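Local coordinates for protein 1,4-dihydroxy-6-naphtoate synthase (PDB 1ZBM) that probably converts cyclic dehypoxanthinylfutalosinate into 1,4-dihydroxy-6-naphthoate and dihydroxyacetone, a step in menaquinone biosynthesis, at residues I78-P91 / M240-V253. Numbering follows the deposited sequence.
Sequences ILSAGASVGDGYGP and MYVNDYTYNMPESV
Tyr89 and Tyr241 meet edge to face where the outermost strand 76-86 of one sheet runs on toward the second sheet of this periplasmic-binding-protein-like, two-lobed fold. Their planes stand 84° apart, with the edge of Tyr89 turned to the face of Tyr241. Selenomethionine Met240 folds back at its last torsion (chi3 74°), and its CE methyl sits over one face of the Tyr89 ring, 3.9 Å from the centroid (CH-pi), with SE farther out, almost on the ring normal at 5.0 Å, a Met-aromatic contact; the backbone N of Asp87 lies over the opposite face. The Tyr241 hydroxyl, hydrogen-bonded to Gln155, lies 3.2 Å from Gly90 CA; the Tyr241 side chain is about 8 Å from that of His152, the predicted proton acceptor.

Apolar packing continues along the strand. Val85 lies athwart Tyr245, CB to CD2 3.8 Å, and its CG2 reaches Val253. Met249, with CG anti to the backbone N (chi1 -164°), brings its CE tightly against Ala83 CB (3.5 Å) and also onto Ile78.

Backbone bonds join Ser80 and Gly82 to the last turn of helix 244-247 and the residues just after it: Gly82 N donates to Thr246 O, and Met249 N donates to Ser80 O. A water bridges Ser80 O, Tyr245 O and Ala83 N.

Tyrosine hydroxyls and a second water add further polar links. Tyr245 OH donates to Asp87 OD2, approaching from well above the carboxylate plane. The second water gives its protons to Val85 O and Tyr89 OH while accepting from Asn243 ND2. Tyr89 OH spends its own proton on a lone pair of Met240 O, 2.6 Å away in the carbonyl plane.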
ATOM      1  N   ILE A  78      -5.700  11.922  -6.064  1.00 15.13           N
ATOM      2  CA  ILE A  78      -4.743  10.875  -6.372  1.00 14.16           C
ATOM      3  C   ILE A  78      -3.645  11.349  -7.303  1.00 14.70           C
ATOM      4  O   ILE A  78      -3.914  11.939  -8.348  1.00 14.05           O
ATOM      5  CB  ILE A  78      -5.424   9.664  -7.014  1.00 14.17           C
ATOM      6  CG1 ILE A  78      -6.595   9.204  -6.136  1.00 15.46           C
ATOM      7  CG2 ILE A  78      -4.415   8.530  -7.152  1.00 12.28           C
ATOM      8  CD1 ILE A  78      -7.580   8.298  -6.855  1.00 15.90           C
ATOM      9  N   LEU A  79      -2.397  11.106  -6.915  1.00 12.59           N
ATOM     10  CA  LEU A  79      -1.262  11.505  -7.751  1.00 14.34           C
ATOM     11  C   LEU A  79      -1.039  10.413  -8.802  1.00 13.50           C
ATOM     12  O   LEU A  79      -1.112   9.228  -8.496  1.00 13.52           O
ATOM     13  CB  LEU A  79      -0.026  11.683  -6.878  1.00 15.70           C
ATOM     14  CG  LEU A  79       1.116  12.450  -7.517  1.00 20.04           C
ATOM     15  CD1 LEU A  79       0.752  13.934  -7.677  1.00 17.76           C
ATOM     16  CD2 LEU A  79       2.346  12.300  -6.611  1.00 23.07           C
ATOM     17  N   SER A  80      -0.759  10.796 -10.038  1.00 13.99           N
ATOM     18  CA  SER A  80      -0.582   9.789 -11.083  1.00 15.47           C
ATOM     19  C   SER A  80       0.523   8.769 -10.805  1.00 15.50           C
ATOM     20  O   SER A  80       0.457   7.649 -11.295  1.00 17.54           O
ATOM     21  CB  SER A  80      -0.334  10.472 -12.424  1.00 16.39           C
ATOM     22  OG  SER A  80      -1.421  11.356 -12.732  1.00 19.46           O
ATOM     23  N   ALA A  81       1.511   9.144  -9.997  1.00 16.00           N
ATOM     24  CA  ALA A  81       2.623   8.260  -9.672  1.00 16.25           C
ATOM     25  C   ALA A  81       2.719   7.923  -8.186  1.00 16.79           C
ATOM     26  O   ALA A  81       2.435   8.759  -7.321  1.00 16.41           O
ATOM     27  CB  ALA A  81       3.931   8.893 -10.133  1.00 17.22           C
ATOM     28  N   GLY A  82       3.142   6.694  -7.896  1.00 15.27           N
ATOM     29  CA  GLY A  82       3.296   6.272  -6.519  1.00 15.26           C
ATOM     30  C   GLY A  82       2.365   5.164  -6.083  1.00 15.49           C
ATOM     31  O   GLY A  82       2.595   4.544  -5.047  1.00 15.00           O
ATOM     32  N   ALA A  83       1.319   4.902  -6.861  1.00 14.97           N
ATOM     33  CA  ALA A  83       0.366   3.854  -6.493  1.00 15.31           C
ATOM     34  C   ALA A  83       0.972   2.453  -6.514  1.00 14.00           C
ATOM     35  O   ALA A  83       1.909   2.184  -7.258  1.00 15.39           O
ATOM     36  CB  ALA A  83      -0.851   3.905  -7.433  1.00 14.23           C
ATOM     37  N   SER A  84       0.443   1.572  -5.675  1.00 14.26           N
ATOM     38  CA  SER A  84       0.896   0.194  -5.644  1.00 15.36           C
ATOM     39  C   SER A  84      -0.326  -0.603  -6.108  1.00 14.00           C
ATOM     40  O   SER A  84      -1.421  -0.457  -5.559  1.00 15.31           O
ATOM     41  CB  SER A  84       1.354  -0.218  -4.233  1.00 15.68           C
ATOM     42  OG  SER A  84       0.306  -0.156  -3.281  1.00 22.45           O
ATOM     43  N   VAL A  85      -0.139  -1.422  -7.140  1.00 13.21           N
ATOM     44  CA  VAL A  85      -1.241  -2.180  -7.716  1.00 12.10           C
ATOM     45  C   VAL A  85      -0.928  -3.659  -7.909  1.00 13.01           C
ATOM     46  O   VAL A  85       0.070  -4.017  -8.533  1.00 13.06           O
ATOM     47  CB  VAL A  85      -1.648  -1.548  -9.084  1.00 10.82           C
ATOM     48  CG1 VAL A  85      -2.820  -2.303  -9.712  1.00  8.15           C
ATOM     49  CG2 VAL A  85      -2.033  -0.091  -8.872  1.00 10.28           C
ATOM     50  N   GLY A  86      -1.784  -4.517  -7.360  1.00 15.26           N
ATOM     51  CA  GLY A  86      -1.577  -5.946  -7.495  1.00 17.59           C
ATOM     52  C   GLY A  86      -2.120  -6.372  -8.840  1.00 16.83           C
ATOM     53  O   GLY A  86      -3.088  -5.795  -9.329  1.00 16.27           O
ATOM     54  N   ASP A  87      -1.497  -7.372  -9.447  1.00 15.77           N
ATOM     55  CA  ASP A  87      -1.933  -7.865 -10.748  1.00 17.77           C
ATOM     56  C   ASP A  87      -1.594  -9.353 -10.783  1.00 17.58           C
ATOM     57  O   ASP A  87      -0.535  -9.741 -11.270  1.00 17.56           O
ATOM     58  CB  ASP A  87      -1.190  -7.106 -11.862  1.00 18.07           C
ATOM     59  CG  ASP A  87      -1.879  -7.211 -13.217  1.00 20.78           C
ATOM     60  OD1 ASP A  87      -3.042  -7.668 -13.273  1.00 21.00           O
ATOM     61  OD2 ASP A  87      -1.257  -6.816 -14.228  1.00 18.67           O
ATOM     62  N   GLY A  88      -2.493 -10.176 -10.250  1.00 16.17           N
ATOM     63  CA  GLY A  88      -2.255 -11.609 -10.205  1.00 15.86           C
ATOM     64  C   GLY A  88      -1.753 -12.006  -8.824  1.00 16.23           C
ATOM     65  O   GLY A  88      -1.424 -13.168  -8.566  1.00 16.52           O
ATOM     66  N   TYR A  89      -1.703 -11.014  -7.939  1.00 15.55           N
ATOM     67  CA  TYR A  89      -1.245 -11.175  -6.561  1.00 17.02           C
ATOM     68  C   TYR A  89      -1.706  -9.992  -5.716  1.00 17.35           C
ATOM     69  O   TYR A  89      -2.107  -8.960  -6.253  1.00 15.90           O
ATOM     70  CB  TYR A  89       0.275 -11.226  -6.518  1.00 16.58           C
ATOM     71  CG  TYR A  89       0.930 -10.096  -7.288  1.00 17.78           C
ATOM     72  CD1 TYR A  89       0.857  -8.767  -6.846  1.00 16.77           C
ATOM     73  CD2 TYR A  89       1.645 -10.363  -8.457  1.00 16.12           C
ATOM     74  CE1 TYR A  89       1.494  -7.742  -7.555  1.00 16.40           C
ATOM     75  CE2 TYR A  89       2.275  -9.353  -9.167  1.00 15.63           C
ATOM     76  CZ  TYR A  89       2.202  -8.054  -8.716  1.00 15.84           C
ATOM     77  OH  TYR A  89       2.854  -7.076  -9.420  1.00 12.66           O
ATOM     78  N   GLY A  90      -1.613 -10.147  -4.397  1.00 17.46           N
ATOM     79  CA  GLY A  90      -2.013  -9.096  -3.475  1.00 17.72           C
ATOM     80  C   GLY A  90      -2.116  -9.593  -2.037  1.00 18.33           C
ATOM     81  O   GLY A  90      -1.526 -10.625  -1.710  1.00 17.19           O
ATOM     82  N   PRO A  91      -2.845  -8.887  -1.151  1.00 15.96           N
ATOM     83  CA  PRO A  91      -2.970  -9.333   0.242  1.00 17.39           C
ATOM     84  C   PRO A  91      -3.672 -10.673   0.387  1.00 16.86           C
ATOM     85  O   PRO A  91      -4.412 -11.103  -0.496  1.00 16.44           O
ATOM     86  CB  PRO A  91      -3.743  -8.195   0.905  1.00 15.87           C
ATOM     87  CG  PRO A  91      -4.553  -7.629  -0.227  1.00 15.95           C
ATOM     88  CD  PRO A  91      -3.540  -7.604  -1.345  1.00 16.73           C
HETATM   89  N   MSE A 240       7.152  -6.002  -7.471  1.00 18.00           N
HETATM   90  CA  MSE A 240       5.740  -6.386  -7.538  1.00 17.15           C
HETATM   91  C   MSE A 240       4.822  -5.176  -7.375  1.00 15.75           C
HETATM   92  O   MSE A 240       3.739  -5.129  -7.956  1.00 13.86           O
HETATM   93  CB  MSE A 240       5.402  -7.398  -6.434  1.00 19.20           C
HETATM   94  CG  MSE A 240       5.734  -8.853  -6.768  1.00 26.53           C
HETATM   95 SE   MSE A 240       5.627 -10.050  -5.239  1.00 34.92          SE
HETATM   96  CE  MSE A 240       3.712 -10.203  -5.016  1.00 30.33           C
ATOM     97  N   TYR A 241       5.258  -4.201  -6.579  1.00 13.87           N
ATOM     98  CA  TYR A 241       4.456  -3.016  -6.327  1.00 14.14           C
ATOM     99  C   TYR A 241       5.088  -1.697  -6.757  1.00 13.64           C
ATOM    100  O   TYR A 241       4.618  -0.622  -6.382  1.00 14.06           O
ATOM    101  CB  TYR A 241       4.077  -2.970  -4.847  1.00 13.50           C
ATOM    102  CG  TYR A 241       3.130  -4.081  -4.450  1.00 15.81           C
ATOM    103  CD1 TYR A 241       1.823  -4.116  -4.940  1.00 16.13           C
ATOM    104  CD2 TYR A 241       3.545  -5.114  -3.610  1.00 15.81           C
ATOM    105  CE1 TYR A 241       0.956  -5.156  -4.607  1.00 17.27           C
ATOM    106  CE2 TYR A 241       2.685  -6.157  -3.272  1.00 16.73           C
ATOM    107  CZ  TYR A 241       1.395  -6.171  -3.774  1.00 17.82           C
ATOM    108  OH  TYR A 241       0.554  -7.206  -3.452  1.00 18.68           O
ATOM    109  N   VAL A 242       6.164  -1.780  -7.529  1.00 14.16           N
ATOM    110  CA  VAL A 242       6.850  -0.591  -8.039  1.00 15.83           C
ATOM    111  C   VAL A 242       7.193  -0.884  -9.501  1.00 15.98           C
ATOM    112  O   VAL A 242       8.295  -1.336  -9.805  1.00 17.84           O
ATOM    113  CB  VAL A 242       8.169  -0.296  -7.263  1.00 14.21           C
ATOM    114  CG1 VAL A 242       8.825   0.961  -7.820  1.00 13.25           C
ATOM    115  CG2 VAL A 242       7.895  -0.137  -5.779  1.00 12.77           C
ATOM    116  N   ASN A 243       6.237  -0.635 -10.392  1.00 17.05           N
ATOM    117  CA  ASN A 243       6.415  -0.877 -11.826  1.00 18.22           C
ATOM    118  C   ASN A 243       5.636   0.132 -12.664  1.00 17.84           C
ATOM    119  O   ASN A 243       5.416   1.259 -12.229  1.00 18.70           O
ATOM    120  CB  ASN A 243       5.952  -2.287 -12.178  1.00 18.45           C
ATOM    121  CG  ASN A 243       4.661  -2.657 -11.476  1.00 21.70           C
ATOM    122  OD1 ASN A 243       3.816  -1.793 -11.198  1.00 18.70           O
ATOM    123  ND2 ASN A 243       4.492  -3.943 -11.189  1.00 24.61           N
ATOM    124  N   ASP A 244       5.219  -0.273 -13.862  1.00 18.55           N
ATOM    125  CA  ASP A 244       4.461   0.612 -14.751  1.00 20.14           C
ATOM    126  C   ASP A 244       3.306   1.346 -14.074  1.00 17.36           C
ATOM    127  O   ASP A 244       3.148   2.554 -14.245  1.00 16.26           O
ATOM    128  CB  ASP A 244       3.876  -0.161 -15.939  1.00 22.41           C
ATOM    129  CG  ASP A 244       4.895  -0.461 -16.989  1.00 30.30           C
ATOM    130  OD1 ASP A 244       5.575   0.492 -17.458  1.00 33.57           O
ATOM    131  OD2 ASP A 244       5.024  -1.654 -17.376  1.00 34.46           O
ATOM    132  N   TYR A 245       2.489   0.602 -13.333  1.00 15.67           N
ATOM    133  CA  TYR A 245       1.330   1.177 -12.663  1.00 14.42           C
ATOM    134  C   TYR A 245       1.730   2.276 -11.687  1.00 13.75           C
ATOM    135  O   TYR A 245       0.996   3.254 -11.496  1.00 11.64           O
ATOM    136  CB  TYR A 245       0.548   0.105 -11.899  1.00 15.74           C
ATOM    137  CG  TYR A 245      -0.017  -1.015 -12.745  1.00 18.25           C
ATOM    138  CD1 TYR A 245      -0.693  -0.753 -13.937  1.00 20.69           C
ATOM    139  CD2 TYR A 245       0.087  -2.340 -12.333  1.00 19.45           C
ATOM    140  CE1 TYR A 245      -1.252  -1.785 -14.692  1.00 20.62           C
ATOM    141  CE2 TYR A 245      -0.471  -3.374 -13.081  1.00 19.91           C
ATOM    142  CZ  TYR A 245      -1.137  -3.089 -14.256  1.00 21.37           C
ATOM    143  OH  TYR A 245      -1.686  -4.116 -15.000  1.00 24.95           O
ATOM    144  N   THR A 246       2.890   2.105 -11.064  1.00  9.92           N
ATOM    145  CA  THR A 246       3.403   3.070 -10.103  1.00  9.01           C
ATOM    146  C   THR A 246       3.927   4.296 -10.845  1.00 11.55           C
ATOM    147  O   THR A 246       3.780   5.425 -10.377  1.00  9.17           O
ATOM    148  CB  THR A 246       4.557   2.463  -9.272  1.00  9.76           C
ATOM    149  OG1 THR A 246       4.263   1.091  -8.978  1.00  8.55           O
ATOM    150  CG2 THR A 246       4.736   3.223  -7.951  1.00  9.51           C
ATOM    151  N   TYR A 247       4.530   4.080 -12.012  1.00 10.03           N
ATOM    152  CA  TYR A 247       5.065   5.201 -12.769  1.00 12.01           C
ATOM    153  C   TYR A 247       3.961   6.119 -13.278  1.00 13.41           C
ATOM    154  O   TYR A 247       4.116   7.338 -13.271  1.00 12.24           O
ATOM    155  CB  TYR A 247       5.904   4.716 -13.948  1.00 14.24           C
ATOM    156  CG  TYR A 247       6.596   5.843 -14.679  1.00 16.24           C
ATOM    157  CD1 TYR A 247       7.771   6.409 -14.182  1.00 17.34           C
ATOM    158  CD2 TYR A 247       6.071   6.352 -15.867  1.00 17.09           C
ATOM    159  CE1 TYR A 247       8.409   7.450 -14.855  1.00 17.47           C
ATOM    160  CE2 TYR A 247       6.696   7.391 -16.543  1.00 20.69           C
ATOM    161  CZ  TYR A 247       7.868   7.935 -16.035  1.00 19.85           C
ATOM    162  OH  TYR A 247       8.491   8.939 -16.729  1.00 20.75           O
ATOM    163  N   ASN A 248       2.853   5.525 -13.719  1.00 13.04           N
ATOM    164  CA  ASN A 248       1.704   6.276 -14.234  1.00 14.28           C
ATOM    165  C   ASN A 248       0.445   5.405 -14.143  1.00 14.93           C
ATOM    166  O   ASN A 248       0.366   4.351 -14.774  1.00 13.93           O
ATOM    167  CB  ASN A 248       1.955   6.673 -15.697  1.00 13.21           C
ATOM    168  CG  ASN A 248       0.902   7.623 -16.237  1.00 13.20           C
ATOM    169  OD1 ASN A 248       0.654   8.675 -15.657  1.00 15.57           O
ATOM    170  ND2 ASN A 248       0.286   7.264 -17.357  1.00 14.83           N
HETATM  171  N   MSE A 249      -0.542   5.840 -13.370  1.00 13.46           N
HETATM  172  CA  MSE A 249      -1.765   5.054 -13.231  1.00 16.57           C
HETATM  173  C   MSE A 249      -2.520   4.986 -14.563  1.00 14.22           C
HETATM  174  O   MSE A 249      -3.012   5.995 -15.053  1.00 13.29           O
HETATM  175  CB  MSE A 249      -2.663   5.664 -12.156  1.00 19.73           C
HETATM  176  CG  MSE A 249      -3.757   4.744 -11.659  1.00 24.95           C
HETATM  177 SE   MSE A 249      -4.844   5.630 -10.329  1.00 37.85          SE
HETATM  178  CE  MSE A 249      -3.642   5.434  -8.820  1.00 29.10           C
ATOM    179  N   PRO A 250      -2.619   3.788 -15.168  1.00 14.42           N
ATOM    180  CA  PRO A 250      -3.325   3.648 -16.449  1.00 11.95           C
ATOM    181  C   PRO A 250      -4.838   3.732 -16.290  1.00 14.25           C
ATOM    182  O   PRO A 250      -5.351   3.703 -15.167  1.00 15.30           O
ATOM    183  CB  PRO A 250      -2.863   2.283 -16.943  1.00 13.27           C
ATOM    184  CG  PRO A 250      -2.737   1.499 -15.663  1.00 12.23           C
ATOM    185  CD  PRO A 250      -2.030   2.502 -14.743  1.00 12.73           C
ATOM    186  N   GLU A 251      -5.553   3.823 -17.408  1.00 13.32           N
ATOM    187  CA  GLU A 251      -7.010   3.917 -17.366  1.00 13.73           C
ATOM    188  C   GLU A 251      -7.678   2.744 -16.651  1.00 11.63           C
ATOM    189  O   GLU A 251      -8.658   2.941 -15.939  1.00 12.27           O
ATOM    190  CB  GLU A 251      -7.584   4.061 -18.791  1.00 16.02           C
ATOM    191  CG  GLU A 251      -7.189   5.360 -19.500  1.00 20.74           C
ATOM    192  CD  GLU A 251      -5.810   5.304 -20.144  1.00 24.47           C
ATOM    193  OE1 GLU A 251      -4.907   4.638 -19.579  1.00 25.91           O
ATOM    194  OE2 GLU A 251      -5.625   5.932 -21.218  1.00 22.32           O
ATOM    195  N   SER A 252      -7.140   1.538 -16.824  1.00 12.17           N
ATOM    196  CA  SER A 252      -7.705   0.343 -16.201  1.00 11.04           C
ATOM    197  C   SER A 252      -7.726   0.433 -14.683  1.00 12.19           C
ATOM    198  O   SER A 252      -8.687   0.002 -14.044  1.00 13.93           O
ATOM    199  CB  SER A 252      -6.941  -0.919 -16.646  1.00 10.53           C
ATOM    200  OG  SER A 252      -5.592  -0.917 -16.205  1.00 12.82           O
ATOM    201  N   VAL A 253      -6.670   0.998 -14.105  1.00 12.34           N
ATOM    202  CA  VAL A 253      -6.585   1.158 -12.654  1.00 12.42           C
ATOM    203  C   VAL A 253      -7.571   2.225 -12.180  1.00 12.97           C
ATOM    204  O   VAL A 253      -8.110   2.131 -11.074  1.00 13.54           O
ATOM    205  CB  VAL A 253      -5.146   1.556 -12.203  1.00  9.45           C
ATOM    206  CG1 VAL A 253      -5.119   1.829 -10.704  1.00  5.31           C
ATOM    207  CG2 VAL A 253      -4.172   0.446 -12.552  1.00 11.91           C
TER
HETATM  208  O   HOH W   1       0.513   5.428 -10.005  1.00 11.01           O
HETATM  209  O   HOH W   2       1.558  -4.970 -10.793  1.00 20.10           O